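Local coordinates for HTH-type transcriptional activator AmpR (Pseudomonas aeruginosa PAO1, PDB 5MMH), which activates expression of the beta-lactamase gene ampC by binding its promoter, and through this effector domain recognises muropeptides derived from the cell wall, at residues Thr84-Leu95 with Leu164-Thr175; Asp12-Thr23 with Phe40-Asn50. All coordinates share one frame; numbering follows the deposited sequence. Where two conformers were deposited one is given.

Contact 1: residues Thr84-Leu95 with Leu164-Thr175; sequences TVLCCPEVAAQL and LASESIRRPFAT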
loop_
_atom_site.group_PDB
_atom_site.type_symbol
_atom_site.label_atom_id
_atom_site.label_comp_id
_atom_site.label_asym_id
_atom_site.label_seq_id
_atom_site.Cartn_x
_atom_site.Cartn_y
_atom_site.Cartn_z
ATOM N N THR A 84 1.543 5.746 16.697
ATOM C CA THR A 84 1.912 7.110 17.041
ATOM C C THR A 84 1.627 8.036 15.862
ATOM O O THR A 84 1.423 7.594 14.729
ATOM C CB THR A 84 3.390 7.199 17.456
ATOM O OG1 THR A 84 3.567 8.335 18.303
ATOM C CG2 THR A 84 4.312 7.319 16.231
ATOM N N VAL A 85 1.633 9.336 16.146
ATOM C CA VAL A 85 1.437 10.360 15.125
ATOM C C VAL A 85 2.708 10.505 14.297
ATOM O O VAL A 85 3.804 10.667 14.847
ATOM C CB VAL A 85 1.045 11.695 15.773
ATOM C CG1 VAL A 85 1.228 12.821 14.794
ATOM C CG2 VAL A 85 -0.397 11.649 16.273
ATOM N N LEU A 86 2.565 10.453 12.962
ATOM C CA LEU A 86 3.679 10.605 12.039
ATOM C C LEU A 86 3.286 11.603 10.960
ATOM O O LEU A 86 2.153 11.581 10.472
ATOM C CB LEU A 86 4.071 9.260 11.415
ATOM C CG LEU A 86 4.582 8.208 12.407
ATOM C CD1 LEU A 86 4.673 6.856 11.733
ATOM C CD2 LEU A 86 5.943 8.605 12.951
ATOM N N CYS A 87 4.219 12.479 10.584
ATOM C CA CYS A 87 3.910 13.530 9.617
ATOM C C CYS A 87 5.193 14.029 8.973
ATOM O O CYS A 87 6.298 13.657 9.371
ATOM C CB CYS A 87 3.158 14.684 10.273
ATOM S SG CYS A 87 4.052 15.473 11.627
ATOM N N CYS A 88 5.031 14.875 7.953
ATOM C CA CYS A 88 6.191 15.479 7.307
ATOM C C CYS A 88 6.757 16.617 8.165
ATOM O O CYS A 88 6.060 17.168 9.024
ATOM C CB CYS A 88 5.825 15.990 5.912
ATOM S SG CYS A 88 4.658 17.361 5.876
ATOM N N PRO A 89 8.042 16.968 7.962
ATOM C CA PRO A 89 8.628 18.106 8.707
ATOM C C PRO A 89 7.847 19.402 8.558
ATOM O O PRO A 89 7.625 20.112 9.550
ATOM C CB PRO A 89 10.035 18.227 8.105
ATOM C CG PRO A 89 10.318 16.896 7.500
ATOM C CD PRO A 89 9.013 16.328 7.054
ATOM N N GLU A 90 7.461 19.739 7.326
ATOM C CA GLU A 90 6.484 20.775 7.010
ATOM C C GLU A 90 5.421 20.867 8.098
ATOM O O GLU A 90 5.339 21.872 8.814
ATOM C CB GLU A 90 5.853 20.458 5.646
ATOM C CG GLU A 90 5.404 21.634 4.780
ATOM C CD GLU A 90 4.025 22.144 5.138
ATOM O OE1 GLU A 90 3.941 23.149 5.878
ATOM O OE2 GLU A 90 3.029 21.542 4.673
ATOM N N VAL A 91 4.635 19.798 8.259
ATOM C CA VAL A 91 3.544 19.820 9.226
ATOM C C VAL A 91 4.072 19.719 10.648
ATOM O O VAL A 91 3.491 20.306 11.566
ATOM C CB VAL A 91 2.533 18.703 8.905
ATOM C CG1 VAL A 91 1.797 18.258 10.156
ATOM C CG2 VAL A 91 1.541 19.178 7.854
ATOM N N ALA A 92 5.182 19.003 10.860
ATOM C CA ALA A 92 5.673 18.779 12.225
ATOM C C ALA A 92 6.028 20.089 12.921
ATOM O O ALA A 92 5.741 20.265 14.113
ATOM C CB ALA A 92 6.883 17.845 12.213
ATOM N N ALA A 93 6.646 21.024 12.189
ATOM C CA ALA A 93 7.007 22.316 12.767
ATOM C C ALA A 93 5.783 23.056 13.302
ATOM O O ALA A 93 5.851 23.710 14.351
ATOM C CB ALA A 93 7.731 23.166 11.725
ATOM N N GLN A 94 4.649 22.946 12.603
ATOM C CA GLN A 94 3.434 23.674 12.950
ATOM C C GLN A 94 2.709 23.109 14.168
ATOM O O GLN A 94 1.742 23.727 14.626
ATOM C CB GLN A 94 2.488 23.685 11.744
ATOM C CG GLN A 94 3.071 24.386 10.516
ATOM C CD GLN A 94 2.370 24.004 9.222
ATOM O OE1 GLN A 94 1.164 24.203 9.069
ATOM N NE2 GLN A 94 3.132 23.461 8.278
ATOM N N LEU A 95 3.134 21.966 14.701
ATOM C CA LEU A 95 2.476 21.354 15.849
ATOM C C LEU A 95 3.265 21.646 17.120
ATOM O O LEU A 95 4.477 21.409 17.173
ATOM C CB LEU A 95 2.335 19.842 15.658
ATOM C CG LEU A 95 1.361 19.323 14.608
ATOM C CD1 LEU A 95 1.815 17.961 14.158
ATOM C CD2 LEU A 95 -0.058 19.256 15.168
ATOM N N LEU A 164 12.074 7.286 9.460
ATOM C CA LEU A 164 12.367 8.121 10.617
ATOM C C LEU A 164 13.871 8.342 10.775
ATOM O O LEU A 164 14.313 9.475 10.994
ATOM C CB LEU A 164 11.768 7.496 11.877
ATOM C CG LEU A 164 10.246 7.526 11.963
ATOM C CD1 LEU A 164 9.712 6.347 12.761
ATOM C CD2 LEU A 164 9.768 8.867 12.541
ATOM N N ALA A 165 14.673 7.276 10.639
ATOM C CA ALA A 165 16.124 7.406 10.778
ATOM C C ALA A 165 16.737 8.227 9.648
ATOM O O ALA A 165 17.734 8.924 9.867
ATOM C CB ALA A 165 16.781 6.027 10.835
ATOM N N SER A 166 16.161 8.161 8.441
ATOM C CA SER A 166 16.571 9.032 7.344
ATOM C C SER A 166 16.041 10.451 7.496
ATOM O O SER A 166 16.387 11.313 6.678
ATOM C CB SER A 166 16.099 8.463 6.006
ATOM O OG SER A 166 14.694 8.645 5.859
ATOM N N GLU A 167 15.225 10.702 8.523
ATOM C CA GLU A 167 14.540 11.966 8.791
ATOM C C GLU A 167 13.560 12.358 7.692
ATOM O O GLU A 167 13.069 13.499 7.677
ATOM C CB GLU A 167 15.529 13.112 9.038
ATOM C CG GLU A 167 16.039 13.199 10.471
ATOM C CD GLU A 167 17.015 14.349 10.674
ATOM O OE1 GLU A 167 18.114 14.323 10.075
ATOM O OE2 GLU A 167 16.674 15.291 11.420
ATOM N N SER A 168 13.237 11.441 6.781
ATOM C CA SER A 168 12.264 11.764 5.745
ATOM C C SER A 168 10.850 11.925 6.301
ATOM O O SER A 168 10.031 12.588 5.658
ATOM C CB SER A 168 12.307 10.713 4.629
ATOM O OG SER A 168 11.673 9.505 5.004
ATOM N N ILE A 169 10.542 11.360 7.479
ATOM C CA ILE A 169 9.332 11.729 8.210
ATOM C C ILE A 169 9.645 11.858 9.695
ATOM O O ILE A 169 10.666 11.375 10.192
ATOM C CB ILE A 169 8.148 10.752 8.021
ATOM C CG1 ILE A 169 8.417 9.442 8.727
ATOM C CG2 ILE A 169 7.806 10.535 6.543
ATOM C CD1 ILE A 169 7.201 8.995 9.480
ATOM N N ARG A 170 8.732 12.512 10.411
ATOM C CA ARG A 170 8.986 12.940 11.773
ATOM C C ARG A 170 7.921 12.403 12.715
ATOM O O ARG A 170 6.768 12.189 12.336
ATOM C CB ARG A 170 9.056 14.475 11.875
ATOM C CG ARG A 170 10.213 15.075 11.072
ATOM C CD ARG A 170 10.809 16.345 11.697
ATOM N NE ARG A 170 11.629 16.052 12.871
ATOM C CZ ARG A 170 11.249 16.260 14.130
ATOM N NH1 ARG A 170 10.056 16.789 14.393
ATOM N NH2 ARG A 170 12.068 15.948 15.131
ATOM N N ARG A 171 8.341 12.180 13.954
ATOM C CA ARG A 171 7.457 11.843 15.062
ATOM C C ARG A 171 7.335 13.061 15.967
ATOM O O ARG A 171 8.267 13.355 16.731
ATOM C CB ARG A 171 8.016 10.652 15.844
ATOM C CG ARG A 171 7.134 10.204 16.995
ATOM C CD ARG A 171 7.713 8.975 17.657
ATOM N NE ARG A 171 6.894 8.549 18.780
ATOM C CZ ARG A 171 6.911 7.318 19.270
ATOM N NH1 ARG A 171 7.706 6.401 18.731
ATOM N NH2 ARG A 171 6.122 7.002 20.288
ATOM N N PRO A 172 6.228 13.811 15.914
ATOM C CA PRO A 172 6.148 15.055 16.697
ATOM C C PRO A 172 5.847 14.884 18.176
ATOM O O PRO A 172 6.191 15.790 18.947
ATOM C CB PRO A 172 5.017 15.837 16.007
ATOM C CG PRO A 172 4.238 14.806 15.247
ATOM C CD PRO A 172 5.228 13.774 14.831
ATOM N N PHE A 173 5.209 13.790 18.604
ATOM C CA PHE A 173 4.861 13.603 20.010
ATOM C C PHE A 173 5.336 12.246 20.515
ATOM O O PHE A 173 5.560 11.307 19.743
ATOM C CB PHE A 173 3.352 13.715 20.249
ATOM C CG PHE A 173 2.725 14.912 19.596
ATOM C CD1 PHE A 173 2.974 16.193 20.073
ATOM C CD2 PHE A 173 1.893 14.760 18.498
ATOM C CE1 PHE A 173 2.391 17.302 19.471
ATOM C CE2 PHE A 173 1.309 15.863 17.886
ATOM C CZ PHE A 173 1.559 17.137 18.373
ATOM N N ALA A 174 5.454 12.149 21.840
ATOM C CA ALA A 174 5.868 10.912 22.492
ATOM C C ALA A 174 4.721 9.926 22.695
ATOM O O ALA A 174 4.960 8.713 22.764
ATOM C CB ALA A 174 6.521 11.223 23.842
ATOM N N THR A 175 3.488 10.414 22.789
ATOM C CA THR A 175 2.361 9.555 23.129
ATOM C C THR A 175 2.197 8.414 22.123
ATOM O O THR A 175 2.207 8.636 20.904
ATOM C CB THR A 175 1.082 10.396 23.195
ATOM O OG1 THR A 175 1.215 11.396 24.209
ATOM C CG2 THR A 175 -0.117 9.528 23.539
HETATM O O HOH W 1 4.091 11.469 17.320
HETATM O O HOH W 2 5.839 18.764 18.494
#

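Contact 2: residues Asp12-Thr23 with Phe40-Asn50; sequences DVLTVGAVGTFT and FIDLRLSTHNN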
loop_
_atom_site.group_PDB
_atom_site.type_symbol
_atom_site.label_atom_id
_atom_site.label_comp_id
_atom_site.label_asym_id
_atom_site.label_seq_id
_atom_site.Cartn_x
_atom_site.Cartn_y
_atom_site.Cartn_z
ATOM N N ASP A 12 11.244 -28.009 -0.686
ATOM C CA ASP A 12 9.850 -28.031 -0.238
ATOM C C ASP A 12 9.254 -26.648 -0.467
ATOM O O ASP A 12 9.967 -25.644 -0.402
ATOM C CB ASP A 12 9.736 -28.415 1.238
ATOM C CG ASP A 12 10.003 -29.885 1.486
ATOM O OD1 ASP A 12 9.797 -30.697 0.555
ATOM O OD2 ASP A 12 10.426 -30.224 2.617
ATOM N N VAL A 13 7.967 -26.582 -0.734
ATOM C CA VAL A 13 7.345 -25.308 -1.057
ATOM C C VAL A 13 6.721 -24.724 0.200
ATOM O O VAL A 13 6.112 -25.441 1.006
ATOM C CB VAL A 13 6.316 -25.462 -2.198
ATOM C CG1 VAL A 13 4.968 -25.981 -1.693
ATOM C CG2 VAL A 13 6.154 -24.151 -2.919
ATOM N N LEU A 14 6.897 -23.413 0.378
ATOM C CA LEU A 14 6.300 -22.687 1.492
ATOM C C LEU A 14 5.721 -21.376 0.985
ATOM O O LEU A 14 6.440 -20.572 0.389
ATOM C CB LEU A 14 7.346 -22.424 2.567
ATOM C CG LEU A 14 6.921 -21.485 3.686
ATOM C CD1 LEU A 14 5.767 -22.060 4.468
ATOM C CD2 LEU A 14 8.104 -21.189 4.596
ATOM N N THR A 15 4.436 -21.140 1.235
ATOM C CA THR A 15 3.775 -19.930 0.773
ATOM C C THR A 15 3.313 -19.104 1.970
ATOM O O THR A 15 2.484 -19.556 2.767
ATOM C CB THR A 15 2.610 -20.272 -0.162
ATOM O OG1 THR A 15 1.640 -21.039 0.555
ATOM C CG2 THR A 15 3.106 -21.123 -1.309
ATOM N N VAL A 16 3.861 -17.898 2.101
ATOM C CA VAL A 16 3.519 -16.996 3.196
ATOM C C VAL A 16 2.986 -15.695 2.607
ATOM O O VAL A 16 3.566 -15.159 1.660
ATOM C CB VAL A 16 4.720 -16.723 4.115
ATOM C CG1 VAL A 16 4.329 -15.731 5.201
ATOM C CG2 VAL A 16 5.229 -18.033 4.759
ATOM N N GLY A 17 1.879 -15.215 3.164
ATOM C CA GLY A 17 1.345 -13.886 2.881
ATOM C C GLY A 17 1.450 -13.012 4.120
ATOM O O GLY A 17 1.209 -13.471 5.241
ATOM N N ALA A 18 1.832 -11.756 3.914
ATOM C CA ALA A 18 2.061 -10.800 4.986
ATOM C C ALA A 18 1.441 -9.465 4.590
ATOM O O ALA A 18 1.424 -9.121 3.412
ATOM C CB ALA A 18 3.570 -10.635 5.233
ATOM N N VAL A 19 0.945 -8.702 5.572
ATOM C CA VAL A 19 0.478 -7.355 5.261
ATOM C C VAL A 19 1.624 -6.545 4.677
ATOM O O VAL A 19 2.784 -6.701 5.068
ATOM C CB VAL A 19 -0.116 -6.659 6.494
ATOM C CG1 VAL A 19 -1.398 -7.291 6.861
ATOM C CG2 VAL A 19 0.800 -6.780 7.666
ATOM N N GLY A 20 1.302 -5.685 3.706
ATOM C CA GLY A 20 2.346 -5.002 2.961
ATOM C C GLY A 20 3.252 -4.165 3.838
ATOM O O GLY A 20 4.478 -4.199 3.694
ATOM N N THR A 21 2.666 -3.442 4.784
ATOM C CA THR A 21 3.446 -2.607 5.697
ATOM C C THR A 21 4.474 -3.426 6.467
ATOM O O THR A 21 5.623 -2.995 6.636
ATOM C CB THR A 21 2.502 -1.884 6.663
ATOM O OG1 THR A 21 1.619 -1.044 5.901
ATOM C CG2 THR A 21 3.280 -1.031 7.702
ATOM N N PHE A 22 4.078 -4.612 6.933
ATOM C CA PHE A 22 5.009 -5.503 7.628
ATOM C C PHE A 22 6.067 -6.064 6.680
ATOM O O PHE A 22 7.220 -6.276 7.074
ATOM C CB PHE A 22 4.214 -6.635 8.278
ATOM C CG PHE A 22 5.027 -7.600 9.093
ATOM C CD1 PHE A 22 5.615 -8.708 8.503
ATOM C CD2 PHE A 22 5.115 -7.453 10.468
ATOM C CE1 PHE A 22 6.323 -9.638 9.279
ATOM C CE2 PHE A 22 5.827 -8.365 11.231
ATOM C CZ PHE A 22 6.429 -9.448 10.635
ATOM N N THR A 23 5.697 -6.343 5.433
ATOM C CA THR A 23 6.656 -6.956 4.515
ATOM C C THR A 23 7.801 -6.006 4.185
ATOM O O THR A 23 8.976 -6.386 4.256
ATOM C CB THR A 23 5.950 -7.410 3.242
ATOM O OG1 THR A 23 4.921 -8.332 3.587
ATOM C CG2 THR A 23 6.924 -8.098 2.290
ATOM N N PHE A 40 17.111 -24.663 1.252
ATOM C CA PHE A 40 16.297 -25.694 0.621
ATOM C C PHE A 40 14.805 -25.367 0.586
ATOM O O PHE A 40 14.051 -26.043 -0.128
ATOM C CB PHE A 40 16.489 -27.010 1.387
ATOM C CG PHE A 40 16.113 -26.912 2.854
ATOM C CD1 PHE A 40 15.037 -27.634 3.363
ATOM C CD2 PHE A 40 16.814 -26.055 3.718
ATOM C CE1 PHE A 40 14.681 -27.520 4.720
ATOM C CE2 PHE A 40 16.472 -25.936 5.055
ATOM C CZ PHE A 40 15.404 -26.666 5.565
ATOM N N ILE A 41 14.349 -24.395 1.371
ATOM C CA ILE A 41 12.951 -24.001 1.370
ATOM C C ILE A 41 12.746 -22.999 0.248
ATOM O O ILE A 41 13.458 -21.989 0.151
ATOM C CB ILE A 41 12.536 -23.400 2.719
ATOM C CG1 ILE A 41 12.638 -24.443 3.842
ATOM C CG2 ILE A 41 11.116 -22.806 2.590
ATOM C CD1 ILE A 41 12.221 -23.925 5.192
ATOM N N ASP A 42 11.776 -23.275 -0.598
ATOM C CA ASP A 42 11.452 -22.375 -1.691
ATOM C C ASP A 42 10.243 -21.561 -1.223
ATOM O O ASP A 42 9.117 -22.058 -1.144
ATOM C CB ASP A 42 11.185 -23.173 -2.962
ATOM C CG ASP A 42 10.621 -22.345 -4.080
ATOM O OD1 ASP A 42 9.940 -22.911 -4.960
ATOM O OD2 ASP A 42 10.830 -21.111 -4.083
ATOM N N LEU A 43 10.512 -20.312 -0.838
ATOM C CA LEU A 43 9.515 -19.439 -0.231
ATOM C C LEU A 43 8.768 -18.658 -1.307
ATOM O O LEU A 43 9.388 -18.073 -2.197
ATOM C CB LEU A 43 10.181 -18.463 0.743
ATOM C CG LEU A 43 9.369 -17.438 1.501
ATOM C CD1 LEU A 43 8.421 -18.130 2.435
ATOM C CD2 LEU A 43 10.335 -16.580 2.254
ATOM N N ARG A 44 7.440 -18.678 -1.240
ATOM C CA ARG A 44 6.603 -17.833 -2.083
ATOM C C ARG A 44 5.949 -16.780 -1.193
ATOM O O ARG A 44 4.935 -17.034 -0.536
ATOM C CB ARG A 44 5.570 -18.660 -2.843
ATOM C CG ARG A 44 6.054 -19.177 -4.204
ATOM C CD ARG A 44 6.899 -20.380 -4.000
ATOM N NE ARG A 44 7.045 -21.160 -5.224
ATOM C CZ ARG A 44 6.144 -22.047 -5.617
ATOM N NH1 ARG A 44 5.026 -22.162 -4.899
ATOM N NH2 ARG A 44 6.329 -22.762 -6.702
ATOM N N LEU A 45 6.517 -15.586 -1.216
ATOM C CA LEU A 45 6.010 -14.472 -0.442
ATOM C C LEU A 45 5.055 -13.646 -1.290
ATOM O O LEU A 45 5.356 -13.343 -2.447
ATOM C CB LEU A 45 7.180 -13.615 0.040
ATOM C CG LEU A 45 6.862 -12.492 1.023
ATOM C CD1 LEU A 45 6.154 -13.070 2.246
ATOM C CD2 LEU A 45 8.173 -11.834 1.388
ATOM N N SER A 46 3.900 -13.300 -0.721
ATOM C CA SER A 46 2.994 -12.328 -1.314
ATOM C C SER A 46 2.529 -11.346 -0.244
ATOM O O SER A 46 2.522 -11.668 0.953
ATOM C CB SER A 46 1.784 -13.029 -1.981
ATOM O OG SER A 46 1.027 -13.769 -1.044
ATOM N N THR A 47 2.136 -10.139 -0.662
ATOM C CA THR A 47 1.627 -9.176 0.300
ATOM C C THR A 47 0.120 -9.045 0.147
ATOM O O THR A 47 -0.454 -9.385 -0.887
ATOM C CB THR A 47 2.282 -7.787 0.177
ATOM O OG1 THR A 47 1.909 -7.137 -1.064
ATOM C CG2 THR A 47 3.799 -7.897 0.305
ATOM N N HIS A 48 -0.516 -8.547 1.202
ATOM C CA HIS A 48 -1.958 -8.364 1.224
ATOM C C HIS A 48 -2.245 -7.180 2.146
ATOM O O HIS A 48 -1.331 -6.605 2.745
ATOM C CB HIS A 48 -2.645 -9.683 1.632
ATOM C CG HIS A 48 -2.126 -10.887 0.889
ATOM N ND1 HIS A 48 -2.404 -11.121 -0.445
ATOM C CD2 HIS A 48 -1.301 -11.888 1.279
ATOM C CE1 HIS A 48 -1.785 -12.222 -0.835
ATOM N NE2 HIS A 48 -1.117 -12.712 0.196
ATOM N N ASN A 49 -3.518 -6.799 2.254
ATOM C CA ASN A 49 -3.893 -5.561 2.925
ATOM C C ASN A 49 -4.686 -5.780 4.207
ATOM O O ASN A 49 -5.536 -4.954 4.555
ATOM C CB ASN A 49 -4.662 -4.652 1.971
ATOM C CG ASN A 49 -6.102 -5.105 1.724
ATOM O OD1 ASN A 49 -6.504 -6.217 2.089
ATOM N ND2 ASN A 49 -6.890 -4.220 1.102
ATOM N N ASN A 50 -4.415 -6.870 4.920
ATOM C CA ASN A 50 -5.009 -7.188 6.220
ATOM C C ASN A 50 -6.447 -7.687 6.177
ATOM O O ASN A 50 -7.054 -7.855 7.244
ATOM C CB ASN A 50 -4.978 -6.008 7.189
ATOM C CG ASN A 50 -4.664 -6.447 8.588
ATOM O OD1 ASN A 50 -3.744 -7.244 8.800
ATOM N ND2 ASN A 50 -5.452 -5.976 9.556
#

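Contact 1: residues Thr84-Leu95 with Leu164-Thr175
Pro172 lies across the side chain of Val85 at about a right angle, its CG 3.6 Å from Val85 CG1, and the same ring carbon meets Cys87 SG from another direction at 3.7 Å. The sulfur reaches the ring because chi1 of 59° holds it between the backbone N and the carbonyl carbon of Cys87. A compact proline ring suits this place, since Leu95 CD1 also borders it. Leu95 CB also approaches Phe173 CZ, the two side chains again nearly perpendicular, while the ring edge of Phe173 is turned to Val85 CB and Pro172 CB sits over the centre of one ring face.

In this domain of the LysR substrate-binding family, the contact ties the end of strand 73-86 and the short helix 89-93 to the chain following helix 161-165. One antiparallel, hydrogen-bonded pair joins them: Arg170 N donates to Cys87 O at 2.9 Å, nearly along the C=O axis, and Cys87 N returns a bond to Arg170 O. Beside this bridge the CD1 methyl of Ile169 fits against CB and CD2 of Leu86, both at 3.7 Å, with Leu143 of helix 139-147 touching both residues.

Arg171 is fully extended from CG to NE and runs across Thr84, whose CB lies over the rim of one guanidinium face. Its NE bonds Phe173 O in the plane of the guanidinium, NH2 donates to Ala174 O, and Glu176 pairs with its charge. The hydroxyl of Thr84 instead donates through OG1 to Thr175 O, 3.0 Å away, an oxygen that also accepts from Trp118.

Contact 2: residues Asp12-Thr23 with Phe40-Asn50
A classic beta-alpha-beta crossover brings strands 13-19 and 42-48 together, with helix 20-37 as the connection, in the mixed sheet of the periplasmic-binding-protein-like effector domain. The parallel strands exchange backbone bonds in a series that runs from Asp42 N and Asp12 O through to Gly20 N and His48 O, among them Arg44 N to Leu14 O at 2.7 Å.

On the buried face Leu14 and Leu43 lie side by side, pointing the same way, with CD2 of Leu14 3.8 Å from CD1 of Leu43. Val16 CG2 meets that same methyl at 3.9 Å, and Ile41 CG2 rests on Leu14 CB; branched aliphatics suit a face packed under helices 20-37 and 194-215. Farther along, Thr23 and Leu45 reach tip to tip, CG2 to CD2. Thr23 OG1 donates to Val19 O, an oxygen that also takes the Thr23 amide. Thr47, on this same face, bonds through OG1 to Asp137 of the second subunit.

The other face is more polar. Arg44 is bent at chi2 (80°), and Thr15 CG2 meets its CB at 3.8 Å. Asp42 pairs with Arg132 of the second subunit, and Leu45 and Ser46 extend the sheet into that subunit. Where strand 13-19 gives way to the helix, Gly20 N donates to His48 O at 3.0 Å, approaching the carbonyl almost end-on, with a C=O...N angle of 165°.

Overall arrangement
Contacts 1 and 2 both reach the six-stranded mixed sheet, yet they sit on opposite sides of the chain's centre, with their own centres about 30 Å apart. Contact 2 holds two neighbouring parallel strands with a regular series of backbone bonds, and the sheet runs on from strand 42-48 into the second subunit. Contact 1 has a single antiparallel bridge, joined by proline, aromatic and aliphatic packing and by a threonine hydroxyl bond, and no other subunit touches it. Each is partly buried. In contact 2 the face toward the helices is largely aliphatic and the other more polar, whereas contact 1 sets its buried aliphatics beside two arginines more open to solvent.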